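Local structure of putative diguanylate cyclase (GGDEF) with PAS/PAC domain (Rhodopseudomonas palustris, 3LIF) at residues A[95-100]-A[119-124]; A[99-104]-A[139-144]; A[110-115]-A[130-135]. The protein probably makes cyclic di-GMP from two GTP molecules as a whole membrane protein, of which this extracellular part is the double-PDC sensor domain. One frame throughout, in Å; residues are numbered along the deposited sequence.

All three contacts lie in the N-terminal of the two PDC domains, and contacts 1 and 2 share the start of helix 99-106. Contact 1 is the most open to solvent: the loop leading into that helix meets the hairpin turn after strand 113-119 through arginines, a carboxylate and water. Contact 2 is buried and mainly aromatic and aliphatic, seating the helix on strand 141-149. Contact 3, also buried, is the pairing of the edge strand 113-119 with strand 126-135, so it rests on backbone hydrogen bonds with mixed side chains around them. Leu134 joins contacts 2 and 3 across neighbouring strands.

Contact 1. Residues A[95-100]-A[119-124]; sequences NSDRSY and QSRTSG
Bends at the second torsion of both arginines, -89° in Arg121 and 61° in Arg98, bring their guanidinium groups face to face. The two planes are only 9° apart, with centres 3.7 Å from each other, and each group lies over the middle of the other. Such a pair of like charges is probably eased by Asp97, whose carboxylate meets the NH1/NH2 edge of Arg121 end-on and nearly coplanar. Arg121 NH2 bonds to Asp97 OD1 at 2.8 Å, and Arg121 NH1 to Asp97 OD2 at 2.9 Å. Both bonds are nearly straight and use the syn lone pairs, so this forked salt bridge fixes the rotation of the Arg121 group. Arg98 is held at its own edge: NH2 donates to Gln119 O at 2.7 Å, reaching that oxygen from above the carbonyl plane. Water 1 adds a second link, accepting from Arg98 NH1 (2.9 Å) and from Gln119 N (2.8 Å). On the hairpin side, Ser120 OG accepts from Thr122 N, an ST turn, and from Ser123 N, which completes an ST motif in the loop carrying Arg121. Arg98 is also the N-cap residue of helix 99-106, and its NE, like Tyr100 OH, bonds to a methylpentanediol, probably from the crystallisation liquor, whose place is consistent with the ligand pocket of a membrane-distal PDC domain.

Contact 2. Residues A[99-104]-A[139-144]; sequences SYFRYH and GKFFGV
His104 O accepts a hydrogen bond from Arg133 NE of strand 126-135, and the Phe141 ring packs against the same oxygen, with Phe141 CD1 at 3.5 Å from His104 O. The arginine thereby satisfies the carbonyl of the buried His104. Phe141 owes its reach to a first torsion of -176°, which sets CG anti to the backbone N and carries the ring out to the helix. There it also meets Phe101 in an offset edge-to-face pair, the edge of Phe141 turned to the face of Phe101. The centroids are 5.8 Å apart and the planes inclined at 62°; Phe101 CE1 is 3.9 Å from Phe141 CZ, with Phe141 CE2 as near. Further along the strand, Val144 splits its two methyls among three helix residues. Its CG1 touches the edge of the Tyr100 ring, 4.0 Å from Tyr100 CD2. The other branch, CG2, sits against His104 CB at 3.8 Å and beside Phe101 CD1 at 4.1 Å. Gly143, between the two strand side chains, has a backbone conformation that suits glycine. Phe142 N and Gly143 O both pair with Leu134 of the adjacent strand, two residues facing one, which is consistent with a beta bulge. The helix and strand segments run nearly antiparallel at 161°, with axes 8.3 Å apart. Tyr100 and Phe101 additionally touch Leu76 of strand 70-76. Helix 99-106, which joins the second and third strands, thereby rests on one face of the five-stranded antiparallel sheet of order 2-1-5-4-3, the signature of the PDC fold.

Contact 3. Residues A[110-115]-A[130-135]; sequences HTLLIT and VSRRLE
Leu113 and Ser131 point to one face of the sheet, Ile114 and Val130 to the other, as neighbouring antiparallel pairs require. In the first, hydrogen-bonded pair, Ser131 OG lies 3.6 Å from Leu113 CB, and both side chains are covered by Tyr100 of helix 99-106. Ile114 and Val130 form the non-hydrogen-bonded pair and cross at a slant, with Ile114 CG1 at 4.1 Å from Val130 CG2. Ile114 also touches Phe32, so this apolar side faces the long helix 5-47. Leu113 N donates to Ser131 O at 2.8 Å, while the return bond from Ser131 N to Leu113 O is weak. Leu113 O also accepts from water 2 at 2.8 Å, and this water lies within bonding distance of Thr115 OG1 and Ser131 OG, joining the two strands on the Leu113-Ser131 face. Where the strands part, the Arg132 chain bends at its third torsion (102°) and lays its guanidinium against the backbone of His110. His110 O sits over one face of that group, and the imidazole plane is tilted by 46° to the guanidinium. Arg132 therefore meets the carbonyl through its flat face and without a hydrogen bond to it; Asp36 and Asp40 of the long helix give its NE weak, distant ion pairs. The chemistry divides accordingly: one sound and one weak backbone bond pair the strands and a water links polar groups on the Tyr100 side, whereas the buried positive charge of Arg132 is probably offset in part by those distant carboxylates, to which the carbonyl may add a little.

Contact 1. Residues A[95-100]-A[119-124]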
# COMPACT_ATOMS: atom_id res chain seq x y z
N ASN A 95 1.03 -17.19 14.63
CA ASN A 95 1.68 -16.40 13.57
C ASN A 95 2.90 -15.63 14.05
O ASN A 95 3.39 -14.72 13.38
CB ASN A 95 0.69 -15.46 12.88
CG ASN A 95 -0.42 -16.21 12.20
OD1 ASN A 95 -1.52 -16.26 12.70
ND2 ASN A 95 -0.15 -16.79 11.06
N SER A 96 3.39 -16.02 15.22
CA SER A 96 4.60 -15.42 15.81
C SER A 96 5.83 -15.54 14.91
O SER A 96 6.88 -14.97 15.21
CB SER A 96 4.93 -16.13 17.11
OG SER A 96 4.92 -17.51 16.81
N ASP A 97 5.70 -16.23 13.79
CA ASP A 97 6.83 -16.25 12.91
C ASP A 97 6.85 -14.98 12.03
O ASP A 97 7.84 -14.63 11.42
CB ASP A 97 6.84 -17.49 12.08
CG ASP A 97 5.72 -17.49 11.07
OD1 ASP A 97 6.02 -17.58 9.88
OD2 ASP A 97 4.53 -17.36 11.44
N ARG A 98 5.73 -14.27 11.99
CA ARG A 98 5.48 -13.28 11.00
C ARG A 98 6.29 -12.01 11.33
O ARG A 98 6.38 -11.64 12.51
CB ARG A 98 4.00 -13.06 11.04
CG ARG A 98 3.36 -12.94 9.74
CD ARG A 98 3.52 -14.14 8.89
NE ARG A 98 2.39 -14.20 7.98
CZ ARG A 98 2.45 -14.64 6.73
NH1 ARG A 98 3.60 -15.05 6.25
NH2 ARG A 98 1.33 -14.65 5.97
N SER A 99 6.93 -11.39 10.34
CA SER A 99 7.88 -10.27 10.66
C SER A 99 7.24 -9.08 11.32
O SER A 99 7.82 -8.43 12.22
CB SER A 99 8.62 -9.74 9.42
OG SER A 99 7.67 -9.43 8.45
N TYR A 100 6.05 -8.75 10.84
CA TYR A 100 5.38 -7.62 11.46
C TYR A 100 5.13 -7.89 12.92
O TYR A 100 5.21 -6.95 13.74
CB TYR A 100 4.10 -7.26 10.77
CG TYR A 100 3.05 -8.34 10.75
CD1 TYR A 100 2.90 -9.14 9.65
CD2 TYR A 100 2.15 -8.52 11.83
CE1 TYR A 100 1.92 -10.08 9.57
CE2 TYR A 100 1.14 -9.51 11.76
CZ TYR A 100 1.04 -10.26 10.61
OH TYR A 100 0.12 -11.25 10.44
N GLN A 119 1.89 -14.23 2.02
CA GLN A 119 0.76 -15.01 1.61
C GLN A 119 -0.22 -15.05 2.78
O GLN A 119 0.09 -15.62 3.83
CB GLN A 119 1.20 -16.37 1.14
CG GLN A 119 0.02 -17.10 0.62
CD GLN A 119 0.36 -18.46 0.09
OE1 GLN A 119 -0.43 -19.06 -0.65
NE2 GLN A 119 1.53 -18.97 0.44
N SER A 120 -1.35 -14.36 2.64
CA SER A 120 -2.21 -14.08 3.76
C SER A 120 -2.60 -15.36 4.46
O SER A 120 -3.21 -16.22 3.86
CB SER A 120 -3.48 -13.41 3.26
OG SER A 120 -4.61 -13.64 4.10
N ARG A 121 -2.27 -15.45 5.75
CA ARG A 121 -2.78 -16.54 6.61
C ARG A 121 -4.29 -16.52 6.85
O ARG A 121 -4.75 -17.31 7.68
CB ARG A 121 -2.11 -16.51 7.97
CG ARG A 121 -0.59 -16.52 7.97
CD ARG A 121 0.00 -17.91 7.97
NE ARG A 121 1.44 -18.02 7.74
CZ ARG A 121 2.40 -17.78 8.65
NH1 ARG A 121 2.12 -17.36 9.86
NH2 ARG A 121 3.66 -17.94 8.34
N THR A 122 -5.08 -15.64 6.20
CA THR A 122 -6.53 -15.77 6.34
C THR A 122 -7.17 -16.06 5.03
O THR A 122 -8.25 -16.63 4.97
CB THR A 122 -7.26 -14.55 6.91
OG1 THR A 122 -7.27 -13.54 5.93
CG2 THR A 122 -6.62 -13.99 8.20
N SER A 123 -6.55 -15.64 3.95
CA SER A 123 -7.21 -15.84 2.65
C SER A 123 -6.38 -16.53 1.59
O SER A 123 -6.89 -16.72 0.49
CB SER A 123 -7.70 -14.51 2.09
OG SER A 123 -6.60 -13.84 1.53
N GLY A 124 -5.12 -16.87 1.86
CA GLY A 124 -4.32 -17.53 0.85
C GLY A 124 -3.79 -16.65 -0.30
O GLY A 124 -2.81 -17.04 -0.97
O HOH W 1 3.69 -15.80 3.42

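Contact 2. Residues A[99-104]-A[139-144]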
# COMPACT_ATOMS: atom_id res chain seq x y z
N SER A 99 6.93 -11.39 10.34
CA SER A 99 7.88 -10.27 10.66
C SER A 99 7.24 -9.08 11.32
O SER A 99 7.82 -8.43 12.22
CB SER A 99 8.62 -9.74 9.42
OG SER A 99 7.67 -9.43 8.45
N TYR A 100 6.05 -8.75 10.84
CA TYR A 100 5.38 -7.62 11.46
C TYR A 100 5.13 -7.89 12.92
O TYR A 100 5.21 -6.95 13.74
CB TYR A 100 4.10 -7.26 10.77
CG TYR A 100 3.05 -8.34 10.75
CD1 TYR A 100 2.90 -9.14 9.65
CD2 TYR A 100 2.15 -8.52 11.83
CE1 TYR A 100 1.92 -10.08 9.57
CE2 TYR A 100 1.14 -9.51 11.76
CZ TYR A 100 1.04 -10.26 10.61
OH TYR A 100 0.12 -11.25 10.44
N PHE A 101 4.85 -9.15 13.27
CA PHE A 101 4.64 -9.48 14.66
C PHE A 101 5.93 -9.33 15.40
O PHE A 101 5.98 -8.63 16.42
CB PHE A 101 4.11 -10.88 14.87
CG PHE A 101 4.21 -11.33 16.31
CD1 PHE A 101 3.25 -10.97 17.22
CD2 PHE A 101 5.26 -12.13 16.74
CE1 PHE A 101 3.31 -11.38 18.52
CE2 PHE A 101 5.35 -12.52 18.09
CZ PHE A 101 4.38 -12.13 18.97
N ARG A 102 6.99 -9.96 14.89
CA ARG A 102 8.28 -9.76 15.50
C ARG A 102 8.63 -8.27 15.63
O ARG A 102 9.16 -7.84 16.63
CB ARG A 102 9.38 -10.57 14.78
CG ARG A 102 9.40 -12.02 15.30
CD ARG A 102 10.33 -12.97 14.64
NE ARG A 102 9.91 -13.18 13.26
CZ ARG A 102 10.51 -12.57 12.22
NH1 ARG A 102 11.51 -11.72 12.45
NH2 ARG A 102 10.12 -12.80 10.96
N TYR A 103 8.32 -7.46 14.62
CA TYR A 103 8.74 -6.09 14.69
C TYR A 103 8.01 -5.32 15.83
O TYR A 103 8.63 -4.60 16.63
CB TYR A 103 8.55 -5.43 13.34
CG TYR A 103 8.74 -3.94 13.38
CD1 TYR A 103 7.68 -3.10 13.76
CD2 TYR A 103 9.98 -3.35 13.05
CE1 TYR A 103 7.84 -1.72 13.82
CE2 TYR A 103 10.15 -1.97 13.11
CZ TYR A 103 9.07 -1.14 13.49
OH TYR A 103 9.17 0.25 13.55
N HIS A 104 6.70 -5.49 15.96
CA HIS A 104 6.05 -4.79 17.02
C HIS A 104 6.41 -5.25 18.40
O HIS A 104 6.28 -4.47 19.36
CB HIS A 104 4.56 -4.81 16.83
CG HIS A 104 4.13 -4.00 15.65
ND1 HIS A 104 3.32 -4.50 14.65
CD2 HIS A 104 4.51 -2.77 15.25
CE1 HIS A 104 3.16 -3.59 13.71
NE2 HIS A 104 3.88 -2.53 14.04
N GLY A 139 1.47 0.02 28.98
CA GLY A 139 2.15 0.09 27.70
C GLY A 139 3.27 -0.93 27.49
O GLY A 139 4.26 -0.63 26.80
N LYS A 140 3.13 -2.11 28.07
CA LYS A 140 3.96 -3.22 27.66
C LYS A 140 3.21 -3.83 26.48
O LYS A 140 1.98 -3.60 26.30
CB LYS A 140 4.06 -4.25 28.79
CG LYS A 140 4.33 -3.67 30.15
CD LYS A 140 5.77 -3.35 30.22
CE LYS A 140 6.15 -2.95 31.63
NZ LYS A 140 7.51 -3.48 31.91
N PHE A 141 3.96 -4.61 25.69
CA PHE A 141 3.45 -5.25 24.47
C PHE A 141 2.28 -6.19 24.72
O PHE A 141 2.36 -7.07 25.60
CB PHE A 141 4.58 -6.07 23.85
CG PHE A 141 4.22 -6.70 22.55
CD1 PHE A 141 3.89 -5.92 21.44
CD2 PHE A 141 4.22 -8.06 22.40
CE1 PHE A 141 3.57 -6.51 20.21
CE2 PHE A 141 3.90 -8.65 21.19
CZ PHE A 141 3.58 -7.87 20.09
N PHE A 142 1.22 -6.08 23.93
CA PHE A 142 0.05 -6.92 24.13
C PHE A 142 -0.39 -7.66 22.84
O PHE A 142 -1.45 -8.30 22.83
CB PHE A 142 -1.07 -6.08 24.73
CG PHE A 142 -2.29 -6.87 25.14
CD1 PHE A 142 -2.35 -7.50 26.39
CD2 PHE A 142 -3.37 -6.97 24.31
CE1 PHE A 142 -3.44 -8.21 26.76
CE2 PHE A 142 -4.50 -7.69 24.70
CZ PHE A 142 -4.52 -8.33 25.93
N GLY A 143 0.42 -7.60 21.77
CA GLY A 143 0.09 -8.24 20.41
C GLY A 143 -0.03 -7.06 19.45
O GLY A 143 0.90 -6.22 19.39
N VAL A 144 -1.01 -7.03 18.57
CA VAL A 144 -0.84 -6.78 17.13
C VAL A 144 -2.21 -6.71 16.50
O VAL A 144 -3.01 -7.65 16.71
CB VAL A 144 0.19 -7.57 16.32
CG1 VAL A 144 0.04 -7.15 14.89
CG2 VAL A 144 1.60 -7.21 16.73

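Contact 3. Residues A[110-115]-A[130-135]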
# COMPACT_ATOMS: atom_id res chain seq x y z
N HIS A 110 4.48 3.86 17.20
CA HIS A 110 3.12 3.92 16.71
C HIS A 110 2.98 3.91 15.20
O HIS A 110 1.90 4.15 14.73
CB HIS A 110 2.40 5.14 17.28
CG HIS A 110 2.50 5.23 18.78
ND1 HIS A 110 1.41 5.35 19.61
CD2 HIS A 110 3.58 5.14 19.59
CE1 HIS A 110 1.81 5.36 20.86
NE2 HIS A 110 3.12 5.23 20.88
N THR A 111 4.02 3.59 14.46
CA THR A 111 3.94 3.57 13.01
C THR A 111 2.98 2.52 12.47
O THR A 111 3.08 1.38 12.86
CB THR A 111 5.33 3.20 12.46
OG1 THR A 111 6.25 4.28 12.70
CG2 THR A 111 5.25 2.87 10.93
N LEU A 112 2.07 2.87 11.56
CA LEU A 112 1.38 1.87 10.76
C LEU A 112 2.55 1.14 10.10
O LEU A 112 3.39 1.80 9.57
CB LEU A 112 0.65 2.57 9.69
CG LEU A 112 -0.81 2.30 9.51
CD1 LEU A 112 -1.18 2.37 7.99
CD2 LEU A 112 -1.23 0.99 10.10
N LEU A 113 2.69 -0.17 10.17
CA LEU A 113 3.85 -0.80 9.53
C LEU A 113 3.31 -1.41 8.28
O LEU A 113 2.19 -2.00 8.30
CB LEU A 113 4.40 -1.92 10.38
CG LEU A 113 5.83 -2.47 10.26
CD1 LEU A 113 5.72 -4.06 10.24
CD2 LEU A 113 6.74 -1.97 9.17
N ILE A 114 4.06 -1.24 7.19
CA ILE A 114 3.61 -1.86 5.94
C ILE A 114 4.49 -3.01 5.60
O ILE A 114 5.68 -2.88 5.57
CB ILE A 114 3.61 -0.88 4.75
CG1 ILE A 114 2.76 0.34 5.07
CG2 ILE A 114 3.16 -1.61 3.44
CD1 ILE A 114 3.00 1.40 4.15
N THR A 115 3.91 -4.16 5.36
CA THR A 115 4.69 -5.37 5.26
C THR A 115 4.18 -6.14 4.07
O THR A 115 2.96 -6.18 3.84
CB THR A 115 4.42 -6.23 6.48
OG1 THR A 115 4.95 -5.57 7.63
CG2 THR A 115 5.04 -7.60 6.32
N VAL A 130 -0.85 -4.09 6.71
CA VAL A 130 -0.55 -2.88 7.47
C VAL A 130 -0.83 -3.26 8.93
O VAL A 130 -1.73 -4.12 9.20
CB VAL A 130 -1.55 -1.81 6.94
CG1 VAL A 130 -2.90 -1.79 7.71
CG2 VAL A 130 -0.92 -0.47 6.79
N SER A 131 -0.05 -2.73 9.89
CA SER A 131 -0.18 -3.24 11.25
C SER A 131 0.26 -2.28 12.35
O SER A 131 1.13 -1.42 12.15
CB SER A 131 0.59 -4.59 11.38
OG SER A 131 2.01 -4.41 11.47
N ARG A 132 -0.32 -2.46 13.54
CA ARG A 132 0.01 -1.60 14.70
C ARG A 132 0.25 -2.40 15.98
O ARG A 132 -0.47 -3.37 16.26
CB ARG A 132 -1.02 -0.43 14.88
CG ARG A 132 -0.46 0.91 14.37
CD ARG A 132 -1.48 2.08 14.18
NE ARG A 132 -1.36 3.01 15.31
CZ ARG A 132 -0.36 2.87 16.15
NH1 ARG A 132 0.53 1.90 15.90
NH2 ARG A 132 -0.22 3.68 17.18
N ARG A 133 1.24 -2.00 16.76
CA ARG A 133 1.48 -2.58 18.08
C ARG A 133 0.36 -2.38 19.10
O ARG A 133 0.02 -1.23 19.38
CB ARG A 133 2.70 -1.95 18.67
CG ARG A 133 3.07 -2.47 20.02
CD ARG A 133 4.00 -1.49 20.69
NE ARG A 133 5.21 -2.18 21.10
CZ ARG A 133 5.60 -2.33 22.35
NH1 ARG A 133 4.85 -1.80 23.34
NH2 ARG A 133 6.73 -3.02 22.60
N LEU A 134 -0.21 -3.47 19.67
CA LEU A 134 -1.15 -3.40 20.84
C LEU A 134 -0.43 -3.24 22.18
O LEU A 134 0.70 -3.71 22.35
CB LEU A 134 -1.98 -4.64 20.92
CG LEU A 134 -2.76 -4.81 19.64
CD1 LEU A 134 -3.64 -6.02 19.78
CD2 LEU A 134 -3.57 -3.51 19.31
N GLU A 135 -1.06 -2.56 23.12
CA GLU A 135 -0.42 -2.28 24.39
C GLU A 135 -1.46 -2.37 25.51
O GLU A 135 -2.67 -2.21 25.30
CB GLU A 135 0.31 -0.94 24.40
CG GLU A 135 1.68 -1.01 23.75
CD GLU A 135 2.46 0.30 23.80
OE1 GLU A 135 3.58 0.31 23.25
OE2 GLU A 135 1.95 1.32 24.36
O HOH W 2 2.56 -4.80 8.68